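Local coordinates for DPS family protein (Vibrio cholerae O1 biovar El Tor, PDB 3IQ1) that probably binds iron and oxidises it, as a twelve-subunit member of the Dps branch of the ferritin-like proteins, at residues Q15-K18 against L19-L23; S106-G109 against L110-F114. All blocks are in the same frame, centred on the assembly; numbering follows the deposited sequence. Where two conformers were deposited one is given.

Contact 1 (Q15-K18 against L19-L23)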
# COMPACT_ATOMS: atom_id res chain seq x y z
N GLN B 15 23.04 8.21 40.06
CA GLN B 15 23.29 8.98 38.85
C GLN B 15 22.09 8.92 37.93
O GLN B 15 21.75 9.91 37.27
CB GLN B 15 24.52 8.46 38.11
CG GLN B 15 25.79 8.67 38.87
CD GLN B 15 26.95 7.77 38.43
OE1 GLN B 15 26.88 7.02 37.45
NE2 GLN B 15 28.04 7.87 39.17
N SER B 16 21.41 7.78 37.90
CA SER B 16 20.25 7.63 37.06
C SER B 16 19.11 8.51 37.56
O SER B 16 18.38 9.11 36.76
CB SER B 16 19.80 6.17 36.94
OG SER B 16 20.79 5.40 36.28
N GLN B 17 18.97 8.61 38.88
CA GLN B 17 17.92 9.46 39.42
C GLN B 17 18.20 10.95 39.14
O GLN B 17 17.27 11.72 38.87
CB GLN B 17 17.70 9.19 40.90
CG GLN B 17 16.54 10.00 41.48
CD GLN B 17 15.20 9.64 40.80
OE1 GLN B 17 14.80 8.43 40.78
NE2 GLN B 17 14.52 10.68 40.21
N LYS B 18 19.46 11.37 39.16
CA LYS B 18 19.79 12.75 38.81
C LYS B 18 19.42 13.02 37.36
O LYS B 18 18.83 14.07 37.04
CB LYS B 18 21.27 12.99 39.02
CG LYS B 18 21.75 14.42 38.74
CD LYS B 18 23.14 14.65 39.33
CE LYS B 18 23.85 15.84 38.72
NZ LYS B 18 25.18 16.04 39.35
N LEU B 19 19.79 12.08 36.49
CA LEU B 19 19.42 12.20 35.07
C LEU B 19 17.92 12.22 34.87
O LEU B 19 17.42 13.04 34.09
CB LEU B 19 20.07 11.09 34.24
CG LEU B 19 21.50 11.49 33.87
CD1 LEU B 19 22.45 10.27 33.62
CD2 LEU B 19 21.54 12.61 32.75
N ALA B 20 17.22 11.41 35.62
CA ALA B 20 15.75 11.34 35.48
C ALA B 20 15.11 12.63 35.93
O ALA B 20 14.16 13.09 35.29
CB ALA B 20 15.18 10.22 36.27
N ASN B 21 15.64 13.22 36.99
CA ASN B 21 15.17 14.54 37.45
C ASN B 21 15.29 15.62 36.35
O ASN B 21 14.32 16.38 36.07
CB ASN B 21 15.95 15.00 38.66
CG ASN B 21 15.68 14.18 39.91
OD1 ASN B 21 14.71 13.44 39.98
ND2 ASN B 21 16.55 14.34 40.94
N ALA B 22 16.43 15.63 35.67
CA ALA B 22 16.67 16.59 34.59
C ALA B 22 15.77 16.30 33.38
O ALA B 22 15.22 17.24 32.77
CB ALA B 22 18.13 16.55 34.14
N LEU B 23 15.61 15.00 33.07
CA LEU B 23 14.71 14.59 32.03
C LEU B 23 13.24 14.99 32.32
O LEU B 23 12.48 15.32 31.41
CB LEU B 23 14.83 13.12 31.72
CG LEU B 23 16.16 12.66 31.04
CD1 LEU B 23 16.28 11.15 31.16
CD2 LEU B 23 16.23 13.10 29.56
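L19, K18 and Q17 make most of this contact, which lies in the first turns of helix 13-43, the opening long helix of the ferritin-like four-helix bundle. The backbone follows the alpha-helical i to i+4 pattern. L19 N donates to Q15 O at 3.0 Å and A20 N to S16 O at 2.8 Å. N21 N donates likewise to Q17 O.

L19 is buried. Its CG and CD1 lie beside the carbonyl oxygen of Q15, with CD1 3.7 Å from Q15 O, while CB is nearer S16 O. Beyond the contact its side chain meets L127 of helix 103-131 and D133 in the loop between helices 103-131 and 134-158. K18 is exposed. It takes part mainly through its carbonyl, where K18 O accepts from A22 N at 3.2 Å, and its side chain also meets L127. A20 is buried and its CB touches A79. The buried hydroxyl of S16 is hydrogen-bonded to D12 O, near the start of the helix.

Q17 and N21 form the polar pair on the outer side. The side chain of Q17 leaves with CG opposite its own backbone N (chi1 -176°) and then bends at chi2 (62°), which turns NE2 toward N21, one turn further on. The two side chains cross at about a right angle, with their amide planes 46° apart. Q17 NE2 donates to N21 OD1 at 2.8 Å; the acceptor lies in the amide plane of Q17, but the donor sits above the carbonyl plane of N21.

Contact 2 (S106-G109 against L110-F114); sequences SMQG and LVDGF
The amide of Q108 and the carboxylate of D112 are the flat groups that meet here, one helical turn apart. Their planes are 47° apart, so they do not stack. At the amide edge, Q108 NE2 donates to D112 OD1 at 3.0 Å, and this acceptor lies in the amide plane of Q108. V111 CG1 is also near, 3.9 Å from Q108 NE2. The carboxylate takes NE2 over one face, from above its plane, and the bond is bent, with an N-H...O angle of 146°.

D112 OD2 is 3.7 Å from Q108 CG, so the second carboxylate oxygen faces the aliphatic part of the glutamine. D112 CG sits 3.2 Å from Q108 O because chi1 (-67°) sets the carboxylate back over the preceding turn; that backbone carbonyl is itself an acceptor and makes no bond to it. The bend of Q108 at chi2 folds its amide over the turn toward D112.

Backbone bonds run beneath the pair: D112 N to Q108 O, V111 N to M107 O, L110 N to S106 O and G113 N to G109 O. G109 and G113 have no side chains and take part through their backbone.

The other side is buried and mostly apolar; the hydroxyl of S106 is bonded to S100 OG. Selenomethionine M107 places SE 4.4 Å from L110 CD1, a loose contact, and V111 CG2 lies 3.5 Å from M107 O. L110 continues into F33, T37 and Y40 of helix 13-43 and F56 and I59 of helix 49-76. M107 also packs on F50 of a neighbouring subunit. F114 meets F33 edge-to-face. This is an amphipathic helix of the ferritin-like four-helix bundle, with a polar i to i+4 pair outside and large apolar residues inside.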
# COMPACT_ATOMS: atom_id res chain seq x y z
N SER B 106 3.85 33.46 16.58
CA SER B 106 3.83 32.02 16.84
C SER B 106 5.14 31.39 16.46
O SER B 106 5.72 30.66 17.26
CB SER B 106 2.67 31.36 16.13
OG SER B 106 1.45 31.83 16.71
N MSE B 107 5.65 31.74 15.28
CA MSE B 107 6.95 31.24 14.79
C MSE B 107 8.10 31.66 15.73
O MSE B 107 8.98 30.86 16.03
CB MSE B 107 7.21 31.69 13.36
CG MSE B 107 6.26 30.98 12.36
SE MSE B 107 6.59 29.12 12.05
CE MSE B 107 8.17 29.50 10.99
N GLN B 108 8.09 32.92 16.17
CA GLN B 108 9.11 33.36 17.16
C GLN B 108 9.01 32.60 18.48
O GLN B 108 10.02 32.26 19.11
CB GLN B 108 8.99 34.86 17.41
CG GLN B 108 10.17 35.43 18.21
CD GLN B 108 11.52 35.25 17.51
OE1 GLN B 108 11.68 35.62 16.34
NE2 GLN B 108 12.48 34.66 18.21
N GLY B 109 7.77 32.33 18.89
CA GLY B 109 7.50 31.49 20.09
C GLY B 109 8.17 30.14 19.97
O GLY B 109 8.83 29.66 20.90
N LEU B 110 8.06 29.57 18.80
CA LEU B 110 8.68 28.27 18.53
C LEU B 110 10.18 28.39 18.62
O LEU B 110 10.83 27.56 19.28
CB LEU B 110 8.24 27.74 17.16
CG LEU B 110 6.78 27.24 17.08
CD1 LEU B 110 6.55 26.72 15.68
CD2 LEU B 110 6.47 26.10 18.08
N VAL B 111 10.77 29.39 17.96
CA VAL B 111 12.21 29.56 18.01
C VAL B 111 12.69 29.65 19.47
O VAL B 111 13.68 29.02 19.89
CB VAL B 111 12.65 30.77 17.19
CG1 VAL B 111 14.14 31.18 17.48
CG2 VAL B 111 12.49 30.46 15.70
N ASP B 112 12.02 30.49 20.24
CA ASP B 112 12.46 30.73 21.61
C ASP B 112 12.32 29.48 22.48
O ASP B 112 13.22 29.20 23.30
CB ASP B 112 11.68 31.88 22.17
CG ASP B 112 12.01 33.22 21.47
OD1 ASP B 112 13.11 33.35 20.88
OD2 ASP B 112 11.23 34.18 21.58
N GLY B 113 11.24 28.74 22.29
CA GLY B 113 10.98 27.50 23.03
C GLY B 113 12.02 26.43 22.67
O GLY B 113 12.61 25.77 23.54
N PHE B 114 12.27 26.25 21.37
CA PHE B 114 13.29 25.30 20.94
C PHE B 114 14.66 25.68 21.46
O PHE B 114 15.51 24.82 21.74
CB PHE B 114 13.32 25.09 19.40
CG PHE B 114 12.26 24.17 18.89
CD1 PHE B 114 12.25 22.82 19.26
CD2 PHE B 114 11.26 24.62 18.02
CE1 PHE B 114 11.27 21.98 18.80
CE2 PHE B 114 10.28 23.78 17.55
CZ PHE B 114 10.29 22.45 17.93

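How the contacts relate
Contacts 1 and 2 lie on different helices of one bundle, 13-43 and 103-131, on opposite sides of the chain's centre. Their centres are about 27 Å apart and their nearest atoms about 13 Å. The two helices do pack on each other: K18, L19 and A22 touch helix 103-131, and L110 and F114 touch helix 13-43. Contact 1 is partly buried, and no other subunit reaches it. Contact 2 is more deeply buried, and one of its residues meets a second subunit. Each has a glutamine amide reaching an oxygen four residues on, of a neutral amide in contact 1 and a carboxylate in contact 2. Aromatic F33, Y40 and F56 line contact 2; the neighbours named for contact 1 are mainly aliphatic or polar.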